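Proline dehydrogenase (Bradyrhizobium japonicum USDA 110, PDB 3HAZ) probably oxidises proline to glutamate in two steps, pairing an FAD-dependent proline dehydrogenase with an NAD-dependent 1-pyrroline-5-carboxylate dehydrogenase in one chain. Local coordinates at residues 281-284 with 285-288; 312-315 with 316-319; 246-249 with 250-253; 326-329 with 330-334. One frame throughout, in Å; residues are numbered along the deposited sequence.

Contact 1 of 4, residues 281-284 with 285-288. With FAD (flavin-adenine dinucleotide), chain C.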
loop_
_atom_site.group_PDB
_atom_site.type_symbol
_atom_site.label_atom_id
_atom_site.label_comp_id
_atom_site.label_asym_id
_atom_site.label_seq_id
_atom_site.Cartn_x
_atom_site.Cartn_y
_atom_site.Cartn_z
ATOM N N ALA A 281 24.247 40.414 17.445
ATOM C CA ALA A 281 23.485 40.279 16.211
ATOM C C ALA A 281 22.103 39.737 16.551
ATOM O O ALA A 281 21.973 38.805 17.349
ATOM C CB ALA A 281 24.200 39.360 15.246
ATOM N N GLU A 282 21.074 40.326 15.953
ATOM C CA GLU A 282 19.698 39.945 16.263
ATOM C C GLU A 282 18.997 39.367 15.029
ATOM O O GLU A 282 19.613 38.625 14.263
ATOM C CB GLU A 282 18.954 41.141 16.878
ATOM C CG GLU A 282 19.702 41.678 18.115
ATOM C CD GLU A 282 18.987 42.804 18.842
ATOM O OE1 GLU A 282 17.995 42.528 19.553
ATOM O OE2 GLU A 282 19.440 43.961 18.728
ATOM N N GLU A 283 17.724 39.696 14.824
ATOM C CA GLU A 283 16.976 39.079 13.722
ATOM C C GLU A 283 17.510 39.499 12.357
ATOM O O GLU A 283 18.110 40.568 12.207
ATOM C CB GLU A 283 15.482 39.401 13.821
ATOM C CG GLU A 283 14.825 38.958 15.117
ATOM C CD GLU A 283 15.014 39.959 16.256
ATOM O OE1 GLU A 283 15.782 40.931 16.102
ATOM O OE2 GLU A 283 14.386 39.773 17.313
ATOM N N ALA A 284 17.265 38.660 11.359
ATOM C CA ALA A 284 17.750 38.907 10.007
ATOM C C ALA A 284 17.216 40.206 9.412
ATOM O O ALA A 284 17.911 40.862 8.635
ATOM C CB ALA A 284 17.420 37.725 9.092
ATOM N N ASP A 285 15.987 40.579 9.763
ATOM C CA ASP A 285 15.405 41.787 9.190
ATOM C C ASP A 285 16.012 43.056 9.789
ATOM O O ASP A 285 15.748 44.161 9.317
ATOM C CB ASP A 285 13.865 41.790 9.252
ATOM C CG ASP A 285 13.319 41.856 10.670
ATOM O OD1 ASP A 285 14.112 41.960 11.627
ATOM O OD2 ASP A 285 12.079 41.797 10.819
ATOM N N ARG A 286 16.844 42.887 10.811
ATOM C CA ARG A 286 17.553 44.016 11.412
ATOM C C ARG A 286 19.037 44.069 11.027
ATOM O O ARG A 286 19.751 44.985 11.435
ATOM C CB ARG A 286 17.407 43.977 12.940
ATOM C CG ARG A 286 16.006 44.352 13.441
ATOM C CD ARG A 286 15.829 43.964 14.900
ATOM N NE ARG A 286 14.858 44.811 15.594
ATOM C CZ ARG A 286 14.343 44.524 16.786
ATOM N NH1 ARG A 286 14.697 43.402 17.409
ATOM N NH2 ARG A 286 13.473 45.352 17.358
ATOM N N LEU A 287 19.503 43.093 10.249
ATOM C CA LEU A 287 20.923 43.032 9.891
ATOM C C LEU A 287 21.429 44.317 9.217
ATOM O O LEU A 287 22.398 44.929 9.664
ATOM C CB LEU A 287 21.207 41.833 8.985
ATOM C CG LEU A 287 22.675 41.706 8.562
ATOM C CD1 LEU A 287 23.594 41.725 9.775
ATOM C CD2 LEU A 287 22.911 40.461 7.722
ATOM N N GLU A 288 20.776 44.702 8.131
ATOM C CA GLU A 288 21.175 45.878 7.362
ATOM C C GLU A 288 21.149 47.152 8.196
ATOM O O GLU A 288 22.067 47.966 8.131
ATOM C CB GLU A 288 20.260 46.049 6.148
ATOM C CG GLU A 288 20.447 45.009 5.067
ATOM C CD GLU A 288 19.658 45.336 3.808
ATOM O OE1 GLU A 288 18.954 46.372 3.803
ATOM O OE2 GLU A 288 19.746 44.562 2.826
HETATM P PA FAD C . 25.511 23.704 17.968
HETATM O O1A FAD C . 24.617 22.550 18.701
HETATM O O2A FAD C . 26.663 23.156 17.254
HETATM O O5B FAD C . 24.572 24.484 16.894
HETATM C C5B FAD C . 23.346 24.988 17.340
HETATM C C4B FAD C . 22.760 25.933 16.282
HETATM O O4B FAD C . 22.864 25.567 14.800
HETATM C C3B FAD C . 21.770 26.914 16.464
HETATM O O3B FAD C . 21.855 27.767 17.592
HETATM C C2B FAD C . 21.543 27.466 15.079
HETATM O O2B FAD C . 22.135 28.716 14.779
HETATM C C1B FAD C . 21.887 26.354 14.153
HETATM N N9A FAD C . 20.822 25.460 13.734
HETATM C C8A FAD C . 20.067 24.591 14.515
HETATM N N7A FAD C . 19.218 23.915 13.681
HETATM C C5A FAD C . 19.459 24.373 12.364
HETATM C C6A FAD C . 18.848 24.013 11.037
HETATM N N6A FAD C . 17.788 23.016 10.954
HETATM N N1A FAD C . 19.269 24.593 9.934
HETATM C C2A FAD C . 20.300 25.552 9.983
HETATM N N3A FAD C . 20.885 25.899 11.258
HETATM C C4A FAD C . 20.445 25.292 12.407
HETATM N N1 FAD C . 23.616 34.340 18.401
HETATM C C2 FAD C . 23.047 35.407 17.747
HETATM O O2 FAD C . 22.068 35.183 16.804
HETATM N N3 FAD C . 23.442 36.745 18.085
HETATM C C4 FAD C . 24.384 36.962 19.051
HETATM O O4 FAD C . 24.818 38.264 19.333
HETATM C C4X FAD C . 24.986 35.848 19.732
HETATM N N5 FAD C . 26.025 36.069 20.785
HETATM C C5X FAD C . 26.601 34.959 21.449
HETATM C C6 FAD C . 27.616 35.179 22.490
HETATM C C7 FAD C . 28.192 34.068 23.148
HETATM C C7M FAD C . 29.224 34.310 24.238
HETATM C C8 FAD C . 27.784 32.690 22.789
HETATM C C8M FAD C . 28.391 31.464 23.492
HETATM C C9 FAD C . 26.814 32.484 21.794
HETATM C C9A FAD C . 26.200 33.636 21.109
HETATM N N10 FAD C . 25.187 33.429 20.072
HETATM C C10 FAD C . 24.604 34.568 19.400
HETATM C "C1'" FAD C . 24.851 32.067 19.547
HETATM C "C2'" FAD C . 23.660 31.345 20.227
HETATM O "O2'" FAD C . 23.346 31.977 21.463
HETATM C "C3'" FAD C . 24.002 29.854 20.385
HETATM O "O3'" FAD C . 24.888 29.672 21.484
HETATM C "C4'" FAD C . 24.658 29.237 19.097
HETATM O "O4'" FAD C . 24.050 29.510 17.882
HETATM C "C5'" FAD C . 24.956 27.723 19.266
HETATM O "O5'" FAD C . 25.997 27.268 18.415
HETATM P P FAD C . 26.932 26.009 18.953
HETATM O O1P FAD C . 28.165 25.730 17.865
HETATM O O2P FAD C . 27.437 26.309 20.298
HETATM O O3P FAD C . 25.928 24.736 19.152
HETATM O O HOH W 1 18.548 42.906 6.983
#

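Contact 2 of 4, residues 312-315 with 316-319. With FAD (flavin-adenine dinucleotide), chain C.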
loop_
_atom_site.group_PDB
_atom_site.type_symbol
_atom_site.label_atom_id
_atom_site.label_comp_id
_atom_site.label_asym_id
_atom_site.label_seq_id
_atom_site.Cartn_x
_atom_site.Cartn_y
_atom_site.Cartn_z
ATOM N N ALA A 312 28.906 40.960 16.562
ATOM C CA ALA A 312 28.695 39.541 16.294
ATOM C C ALA A 312 28.179 39.370 14.867
ATOM O O ALA A 312 27.459 40.232 14.353
ATOM C CB ALA A 312 27.708 38.950 17.290
ATOM N N ILE A 313 28.562 38.260 14.241
ATOM C CA ILE A 313 28.098 37.889 12.912
ATOM C C ILE A 313 27.595 36.445 12.951
ATOM O O ILE A 313 28.300 35.545 13.419
ATOM C CB ILE A 313 29.221 38.007 11.869
ATOM C CG1 ILE A 313 29.778 39.436 11.838
ATOM C CG2 ILE A 313 28.717 37.611 10.483
ATOM C CD1 ILE A 313 31.079 39.558 11.055
ATOM N N GLN A 314 26.374 36.234 12.466
ATOM C CA GLN A 314 25.724 34.928 12.542
ATOM C C GLN A 314 25.966 34.094 11.279
ATOM O O GLN A 314 25.474 34.417 10.193
ATOM C CB GLN A 314 24.219 35.100 12.757
ATOM C CG GLN A 314 23.832 35.888 14.008
ATOM C CD GLN A 314 22.598 36.752 13.779
ATOM O OE1 GLN A 314 22.472 37.403 12.741
ATOM N NE2 GLN A 314 21.685 36.761 14.747
ATOM N N ALA A 315 26.710 33.008 11.436
ATOM C CA ALA A 315 27.056 32.150 10.315
ATOM C C ALA A 315 25.865 31.354 9.783
ATOM O O ALA A 315 25.934 30.804 8.692
ATOM C CB ALA A 315 28.203 31.211 10.691
ATOM N N TYR A 316 24.775 31.278 10.543
ATOM C CA TYR A 316 23.619 30.546 10.034
ATOM C C TYR A 316 22.891 31.327 8.941
ATOM O O TYR A 316 21.995 30.806 8.289
ATOM C CB TYR A 316 22.685 30.041 11.151
ATOM C CG TYR A 316 21.777 31.051 11.843
ATOM C CD1 TYR A 316 21.924 32.427 11.659
ATOM C CD2 TYR A 316 20.788 30.610 12.723
ATOM C CE1 TYR A 316 21.082 33.336 12.322
ATOM C CE2 TYR A 316 19.952 31.499 13.390
ATOM C CZ TYR A 316 20.103 32.862 13.189
ATOM O OH TYR A 316 19.266 33.736 13.858
ATOM N N GLN A 317 23.314 32.571 8.727
ATOM C CA GLN A 317 22.763 33.389 7.646
ATOM C C GLN A 317 23.589 33.235 6.379
ATOM O O GLN A 317 24.819 33.219 6.422
ATOM C CB GLN A 317 22.720 34.865 8.037
ATOM C CG GLN A 317 21.786 35.195 9.184
ATOM C CD GLN A 317 21.259 36.614 9.091
ATOM O OE1 GLN A 317 20.829 37.057 8.024
ATOM N NE2 GLN A 317 21.271 37.330 10.209
ATOM N N LYS A 318 22.904 33.132 5.247
ATOM C CA LYS A 318 23.581 33.041 3.964
ATOM C C LYS A 318 24.416 34.293 3.687
ATOM O O LYS A 318 25.417 34.229 2.976
ATOM C CB LYS A 318 22.559 32.792 2.850
ATOM C CG LYS A 318 21.624 31.609 3.146
ATOM C CD LYS A 318 20.518 31.489 2.098
ATOM C CE LYS A 318 19.620 30.277 2.375
ATOM N NZ LYS A 318 18.361 30.298 1.552
ATOM N N ARG A 319 24.023 35.420 4.276
ATOM C CA ARG A 319 24.746 36.685 4.081
ATOM C C ARG A 319 26.015 36.810 4.927
ATOM O O ARG A 319 26.736 37.798 4.819
ATOM C CB ARG A 319 23.833 37.883 4.370
ATOM C CG ARG A 319 22.727 38.107 3.340
ATOM C CD ARG A 319 21.781 39.217 3.784
ATOM N NE ARG A 319 21.069 38.859 5.008
ATOM C CZ ARG A 319 20.265 39.677 5.678
ATOM N NH1 ARG A 319 20.059 40.915 5.244
ATOM N NH2 ARG A 319 19.667 39.255 6.786
HETATM P PA FAD C . 25.511 23.704 17.968
HETATM O O1A FAD C . 24.617 22.550 18.701
HETATM O O2A FAD C . 26.663 23.156 17.254
HETATM O O5B FAD C . 24.572 24.484 16.894
HETATM C C5B FAD C . 23.346 24.988 17.340
HETATM C C4B FAD C . 22.760 25.933 16.282
HETATM O O4B FAD C . 22.864 25.567 14.800
HETATM C C3B FAD C . 21.770 26.914 16.464
HETATM O O3B FAD C . 21.855 27.767 17.592
HETATM C C2B FAD C . 21.543 27.466 15.079
HETATM O O2B FAD C . 22.135 28.716 14.779
HETATM C C1B FAD C . 21.887 26.354 14.153
HETATM N N9A FAD C . 20.822 25.460 13.734
HETATM C C8A FAD C . 20.067 24.591 14.515
HETATM N N7A FAD C . 19.218 23.915 13.681
HETATM C C5A FAD C . 19.459 24.373 12.364
HETATM C C6A FAD C . 18.848 24.013 11.037
HETATM N N6A FAD C . 17.788 23.016 10.954
HETATM N N1A FAD C . 19.269 24.593 9.934
HETATM C C2A FAD C . 20.300 25.552 9.983
HETATM N N3A FAD C . 20.885 25.899 11.258
HETATM C C4A FAD C . 20.445 25.292 12.407
HETATM N N1 FAD C . 23.616 34.340 18.401
HETATM C C2 FAD C . 23.047 35.407 17.747
HETATM O O2 FAD C . 22.068 35.183 16.804
HETATM N N3 FAD C . 23.442 36.745 18.085
HETATM C C4 FAD C . 24.384 36.962 19.051
HETATM O O4 FAD C . 24.818 38.264 19.333
HETATM C C4X FAD C . 24.986 35.848 19.732
HETATM N N5 FAD C . 26.025 36.069 20.785
HETATM C C5X FAD C . 26.601 34.959 21.449
HETATM C C6 FAD C . 27.616 35.179 22.490
HETATM C C7 FAD C . 28.192 34.068 23.148
HETATM C C7M FAD C . 29.224 34.310 24.238
HETATM C C8 FAD C . 27.784 32.690 22.789
HETATM C C8M FAD C . 28.391 31.464 23.492
HETATM C C9 FAD C . 26.814 32.484 21.794
HETATM C C9A FAD C . 26.200 33.636 21.109
HETATM N N10 FAD C . 25.187 33.429 20.072
HETATM C C10 FAD C . 24.604 34.568 19.400
HETATM C "C1'" FAD C . 24.851 32.067 19.547
HETATM C "C2'" FAD C . 23.660 31.345 20.227
HETATM O "O2'" FAD C . 23.346 31.977 21.463
HETATM C "C3'" FAD C . 24.002 29.854 20.385
HETATM O "O3'" FAD C . 24.888 29.672 21.484
HETATM C "C4'" FAD C . 24.658 29.237 19.097
HETATM O "O4'" FAD C . 24.050 29.510 17.882
HETATM C "C5'" FAD C . 24.956 27.723 19.266
HETATM O "O5'" FAD C . 25.997 27.268 18.415
HETATM P P FAD C . 26.932 26.009 18.953
HETATM O O1P FAD C . 28.165 25.730 17.865
HETATM O O2P FAD C . 27.437 26.309 20.298
HETATM O O3P FAD C . 25.928 24.736 19.152
#

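Contact 3 of 4, residues 246-249 with 250-253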
loop_
_atom_site.group_PDB
_atom_site.type_symbol
_atom_site.label_atom_id
_atom_site.label_comp_id
_atom_site.label_asym_id
_atom_site.label_seq_id
_atom_site.Cartn_x
_atom_site.Cartn_y
_atom_site.Cartn_z
ATOM N N ARG A 246 11.846 51.789 18.453
ATOM C CA ARG A 246 11.379 51.344 17.144
ATOM C C ARG A 246 12.587 51.033 16.284
ATOM O O ARG A 246 12.820 51.709 15.279
ATOM C CB ARG A 246 10.512 52.400 16.429
ATOM C CG ARG A 246 9.205 52.791 17.109
ATOM C CD ARG A 246 8.220 51.639 17.296
ATOM N NE ARG A 246 7.944 50.879 16.076
ATOM C CZ ARG A 246 6.904 50.057 15.924
ATOM N NH1 ARG A 246 6.016 49.916 16.900
ATOM N NH2 ARG A 246 6.734 49.389 14.791
ATOM N N PHE A 247 13.356 50.022 16.684
ATOM C CA PHE A 247 14.526 49.588 15.930
ATOM C C PHE A 247 14.082 48.698 14.774
ATOM O O PHE A 247 13.947 47.480 14.921
ATOM C CB PHE A 247 15.527 48.856 16.835
ATOM C CG PHE A 247 16.817 48.494 16.145
ATOM C CD1 PHE A 247 17.207 47.175 16.024
ATOM C CD2 PHE A 247 17.626 49.481 15.595
ATOM C CE1 PHE A 247 18.381 46.842 15.381
ATOM C CE2 PHE A 247 18.801 49.154 14.950
ATOM C CZ PHE A 247 19.179 47.836 14.841
ATOM N N GLU A 248 13.859 49.321 13.622
ATOM C CA GLU A 248 13.239 48.660 12.483
ATOM C C GLU A 248 13.538 49.440 11.205
ATOM O O GLU A 248 13.689 50.668 11.232
ATOM C CB GLU A 248 11.719 48.596 12.685
ATOM C CG GLU A 248 11.053 49.978 12.624
ATOM C CD GLU A 248 9.618 49.989 13.130
ATOM O OE1 GLU A 248 9.027 48.902 13.295
ATOM O OE2 GLU A 248 9.083 51.092 13.368
ATOM N N ALA A 249 13.594 48.725 10.086
ATOM C CA ALA A 249 13.886 49.327 8.787
ATOM C C ALA A 249 13.037 50.558 8.448
ATOM O O ALA A 249 13.568 51.567 7.983
ATOM C CB ALA A 249 13.765 48.285 7.689
ATOM N N ILE A 250 11.723 50.484 8.656
ATOM C CA ILE A 250 10.860 51.595 8.249
ATOM C C ILE A 250 11.081 52.852 9.093
ATOM O O ILE A 250 10.718 53.956 8.682
ATOM C CB ILE A 250 9.356 51.226 8.229
ATOM C CG1 ILE A 250 8.857 50.893 9.637
ATOM C CG2 ILE A 250 9.090 50.087 7.238
ATOM C CD1 ILE A 250 7.356 50.722 9.724
ATOM N N SER A 251 11.681 52.689 10.267
ATOM C CA SER A 251 12.021 53.844 11.093
ATOM C C SER A 251 13.506 54.197 10.986
ATOM O O SER A 251 14.062 54.851 11.864
ATOM C CB SER A 251 11.631 53.592 12.552
ATOM O OG SER A 251 10.225 53.449 12.685
ATOM N N ARG A 252 14.147 53.765 9.903
ATOM C CA ARG A 252 15.584 53.985 9.742
ATOM C C ARG A 252 15.996 55.451 9.923
ATOM O O ARG A 252 17.022 55.739 10.547
ATOM C CB ARG A 252 16.070 53.461 8.388
ATOM C CG ARG A 252 17.461 53.970 8.003
ATOM C CD ARG A 252 17.952 53.363 6.691
ATOM N NE ARG A 252 18.570 52.049 6.881
ATOM C CZ ARG A 252 17.943 50.885 6.717
ATOM N NH1 ARG A 252 16.667 50.858 6.365
ATOM N NH2 ARG A 252 18.594 49.744 6.913
ATOM N N ALA A 253 15.202 56.381 9.393
ATOM C CA ALA A 253 15.571 57.794 9.476
ATOM C C ALA A 253 15.759 58.255 10.920
ATOM O O ALA A 253 16.787 58.840 11.255
ATOM C CB ALA A 253 14.561 58.680 8.748
#

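Contact 4 of 4, residues 326-329 with 330-334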
loop_
_atom_site.group_PDB
_atom_site.type_symbol
_atom_site.label_atom_id
_atom_site.label_comp_id
_atom_site.label_asym_id
_atom_site.label_seq_id
_atom_site.Cartn_x
_atom_site.Cartn_y
_atom_site.Cartn_z
ATOM N N TYR A 326 32.212 43.240 4.543
ATOM C CA TYR A 326 31.783 44.596 4.871
ATOM C C TYR A 326 32.487 45.106 6.125
ATOM O O TYR A 326 32.956 46.249 6.174
ATOM C CB TYR A 326 30.258 44.634 5.062
ATOM C CG TYR A 326 29.714 45.980 5.488
ATOM C CD1 TYR A 326 29.393 46.952 4.547
ATOM C CD2 TYR A 326 29.515 46.276 6.830
ATOM C CE1 TYR A 326 28.892 48.181 4.931
ATOM C CE2 TYR A 326 29.018 47.501 7.225
ATOM C CZ TYR A 326 28.710 48.453 6.271
ATOM O OH TYR A 326 28.215 49.676 6.665
ATOM N N VAL A 327 32.563 44.252 7.136
ATOM C CA VAL A 327 33.205 44.617 8.387
ATOM C C VAL A 327 34.695 44.878 8.179
ATOM O O VAL A 327 35.247 45.832 8.733
ATOM C CB VAL A 327 32.988 43.543 9.477
ATOM C CG1 VAL A 327 33.825 43.862 10.711
ATOM C CG2 VAL A 327 31.517 43.467 9.842
ATOM N N ASP A 328 35.341 44.046 7.367
ATOM C CA ASP A 328 36.760 44.245 7.075
ATOM C C ASP A 328 37.006 45.569 6.350
ATOM O O ASP A 328 37.930 46.304 6.686
ATOM C CB ASP A 328 37.329 43.090 6.249
ATOM C CG ASP A 328 38.844 43.168 6.115
ATOM O OD1 ASP A 328 39.525 43.261 7.160
ATOM O OD2 ASP A 328 39.348 43.143 4.972
ATOM N N ALA A 329 36.184 45.860 5.346
ATOM C CA ALA A 329 36.307 47.109 4.599
ATOM C C ALA A 329 36.098 48.304 5.521
ATOM O O ALA A 329 36.763 49.331 5.396
ATOM C CB ALA A 329 35.312 47.140 3.461
ATOM N N LEU A 330 35.159 48.154 6.445
ATOM C CA LEU A 330 34.878 49.169 7.445
ATOM C C LEU A 330 36.144 49.409 8.267
ATOM O O LEU A 330 36.550 50.550 8.500
ATOM C CB LEU A 330 33.751 48.671 8.348
ATOM C CG LEU A 330 32.675 49.632 8.844
ATOM C CD1 LEU A 330 32.254 50.596 7.749
ATOM C CD2 LEU A 330 31.483 48.829 9.348
ATOM N N ALA A 331 36.772 48.318 8.693
ATOM C CA ALA A 331 37.971 48.404 9.515
ATOM C C ALA A 331 39.119 49.090 8.771
ATOM O O ALA A 331 39.797 49.959 9.326
ATOM C CB ALA A 331 38.385 47.019 9.998
ATOM N N ARG A 332 39.331 48.708 7.515
ATOM C CA ARG A 332 40.411 49.301 6.729
ATOM C C ARG A 332 40.133 50.771 6.443
ATOM O O ARG A 332 41.032 51.603 6.509
ATOM C CB ARG A 332 40.623 48.544 5.412
ATOM C CG ARG A 332 40.901 47.056 5.568
ATOM C CD ARG A 332 41.368 46.434 4.252
ATOM N NE ARG A 332 40.754 47.074 3.088
ATOM C CZ ARG A 332 39.673 46.622 2.459
ATOM N NH1 ARG A 332 39.191 47.282 1.412
ATOM N NH2 ARG A 332 39.072 45.513 2.874
ATOM N N ALA A 333 38.882 51.086 6.129
ATOM C CA ALA A 333 38.510 52.445 5.749
ATOM C C ALA A 333 38.713 53.442 6.886
ATOM O O ALA A 333 39.061 54.603 6.656
ATOM C CB ALA A 333 37.068 52.482 5.255
ATOM N N HIS A 334 38.485 52.995 8.115
ATOM C CA HIS A 334 38.662 53.878 9.263
ATOM C C HIS A 334 39.973 53.579 9.992
ATOM O O HIS A 334 40.251 54.149 11.048
ATOM C CB HIS A 334 37.458 53.791 10.211
ATOM C CG HIS A 334 36.161 54.204 9.578
ATOM N ND1 HIS A 334 35.899 55.503 9.195
ATOM C CD2 HIS A 334 35.055 53.490 9.263
ATOM C CE1 HIS A 334 34.690 55.569 8.666
ATOM N NE2 HIS A 334 34.156 54.360 8.695
#

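Contact 1 of 4, residues 281-284 with 285-288
Glu283 and Arg286 meet twice, once through the backbone and once through their side chains. Arg286 N donates to Glu283 O at 3.0 Å, arriving from above the carbonyl plane. The two side chains lie alongside each other and point the same way, and Arg286 NH1 reaches Glu283 OE1 at 3.0 Å in a salt bridge. This bond is moderately bent (N-H...O 150°) and meets OE1 on its syn side but tilted out of the carboxylate plane, with the carboxylate and guanidinium planes 62° apart. Glu283 bends at chi2 (83°), which brings its carboxylate alongside the extended arginine, OE1 at the edge of the guanidinium. Glu282 OE1 lies 4.0 Å from Arg286 NH1, well out of the guanidinium plane, and adds only charge; OE1 is itself hydrogen-bonded to Ser241 OG. Arg286 NE is taken by Phe247 O. Replacing Arg286 by an alanine would probably leave the Glu283 carboxylate without this cation and Phe247 O without this donor. The next backbone bond runs from Leu287 N to Ala284 O at 3.2 Å. Ala284 O also accepts from a water that in turn accepts from Glu288 N, and from Arg319 NH2. Asp285 OD2 turns to Arg354 and Arg358 in salt bridges. At the other end, Ala281 uses both backbone polar atoms on the flavin: its N donates to FAD O4 at 2.9 Å, and its O receives FAD N3 at 2.6 Å. This turn links strand 276-279 to helix 287-298 in the proline dehydrogenase barrel, a strand-to-helix loop that binds the pyrimidine edge of the isoalloxazine.

Contact 2 of 4, residues 312-315 with 316-319
Gln314 and Gln317 are joined by backbone and side chain across a type I beta turn, which runs from Gln314 to Gln317 where strand 309-314 of the proline dehydrogenase barrel gives way to the loop before helix 320-333. The backbone bond closing the turn is Gln317 N to Gln314 O, 3.2 Å. The side-chain amides repeat the link: Gln317 NE2 donates to Gln314 OE1 at 2.8 Å. The two amide planes are 54° apart; the acceptor lies in the amide plane of Gln317, but the donor stands above the carbonyl plane of Gln314. Gln317 in turn receives Arg319 NH2 at its OE1, 2.8 Å away and on a lone pair in the carbonyl plane. A row of side-chain hydrogen bonds therefore runs from Arg319 through Gln317 to Gln314, which fixes the rotation of both amides.

Van der Waals contact is carried by Tyr316. Its CG sits between the backbone N and the carbonyl carbon (chi1 75°), which swings the ring back against Gln314, and CE1 comes within 3.6 Å of Gln314 CB. The phenol OH bonds to Tyr347 N. A second ring atom, Tyr316 CD2, lies 3.1 Å from the ribose oxygen FAD O2B, which stands obliquely to the ring.

Cofactor binding falls chiefly to Gln314, whose amide is buried and engaged at both ends. Besides meeting Glu282 O, NE2 donates to the flavin carbonyl in a short, nearly straight bond: Gln314 NE2 to FAD O2 is 2.6 Å, with an N-H...O angle of 173°.

Contact 3 of 4, residues 246-249 with 250-253
Ile250 lies across the side chain of Glu248, its CG1 3.7 Å from Glu248 CD. Ile250 CG1 takes the place between backbone N and carbonyl carbon (chi1 65°), and this turns the branch over the carboxylate carbon. The isoleucine also touches Phe521 and Val829.

Ser251, the N-cap residue of helix 252-272, makes two bonds to the same glutamate. Its N donates to Glu248 O at 3.0 Å, the first of two backbone bonds in this tight turn. Its hydroxyl makes no capping bond to the helix; OG instead donates to Glu248 OE2 at 2.7 Å, using the anti lone pair of that oxygen. The serine CB also rests against Arg246 O. Arg246 comes to the carboxylate from a different direction and grips it side-on with two nitrogens: NE reaches Glu248 OE2 at 2.9 Å from above the carboxylate plane, and NH2 reaches Glu248 OE1 at 2.8 Å on the syn lone pair. OE2 has a further partner in His832.

Arg252 follows on the helix, and its N donates to Ala249 O at 3.0 Å. A bend at chi3 brings Arg252 NH1 back beside Ala249, 3.6 Å from Ala249 O, which lies oblique to the guanidinium, while NE pairs with Asp292 of helix 287-298.

Glu248 OE2 thus gathers Arg246 NE, Ser251 OG and His832 NE2. With so many donors and a cation on its carboxylate, Glu248 is likely to stay ionised, and its bonds fix the loop 246-249 to the start of helix 252-272, and through His832 to a loop of the aldehyde dehydrogenase section.

Contact 4 of 4, residues 326-329 with 330-334
This is an intrahelical contact one turn apart, in the last turns of helix 320-333, the helix of a beta-alpha-beta unit of the proline dehydrogenase barrel. Asp328 and Arg332, four residues apart, form a salt bridge between OD2 and NH2 at 3.2 Å. The oxygen lies at the edge of the guanidinium, 3° from its plane, whereas the nitrogen stands above the carboxylate plane, 51° out of it. A twist at chi3 (-33°) swings the guanidinium back along the helix and lays one face over Ala329 CA. With an asparagine in place of Asp328, Arg332 would probably lose its charged mate and be held less firmly over Ala329. On another side Leu330 CD2 meets Tyr326 CE2 at 3.5 Å, obliquely to the ring. The i to i+4 backbone bonds are regular: Leu330 N reaches Tyr326 O at 2.9 Å and Ala333 N reaches Ala329 O at 2.8 Å. His334 leaves the helical conformation, though its N still bonds to Leu330 O. Tyr326 and Leu330 pack on helix 287-298, through Leu291, Ala295 and Leu298, while Val327 and Ala331 rest against strand 338-343, and Val327 also touches strand 309-314.

How the contacts relate
Along the chain the four contacts come in series, 3, 1, 2, 4, each closing before the next opens, so none nest or cross. Contact 3 shapes the loop into helix 252-272; contact 1 closes the turn after strand 276-279, and contact 2 the turn after strand 309-314, before contact 4 ends the following helix. Phe247 O, accepting from Arg286 NE, ties contact 3 to contact 1. Contacts 1 and 2 share FAD and are joined by Gln314 NE2 to Glu282 O, while Leu287 packs on Arg319. Ile313 against Val327 links contact 2 to contact 4, which lies away from the flavin on the outer helix layer.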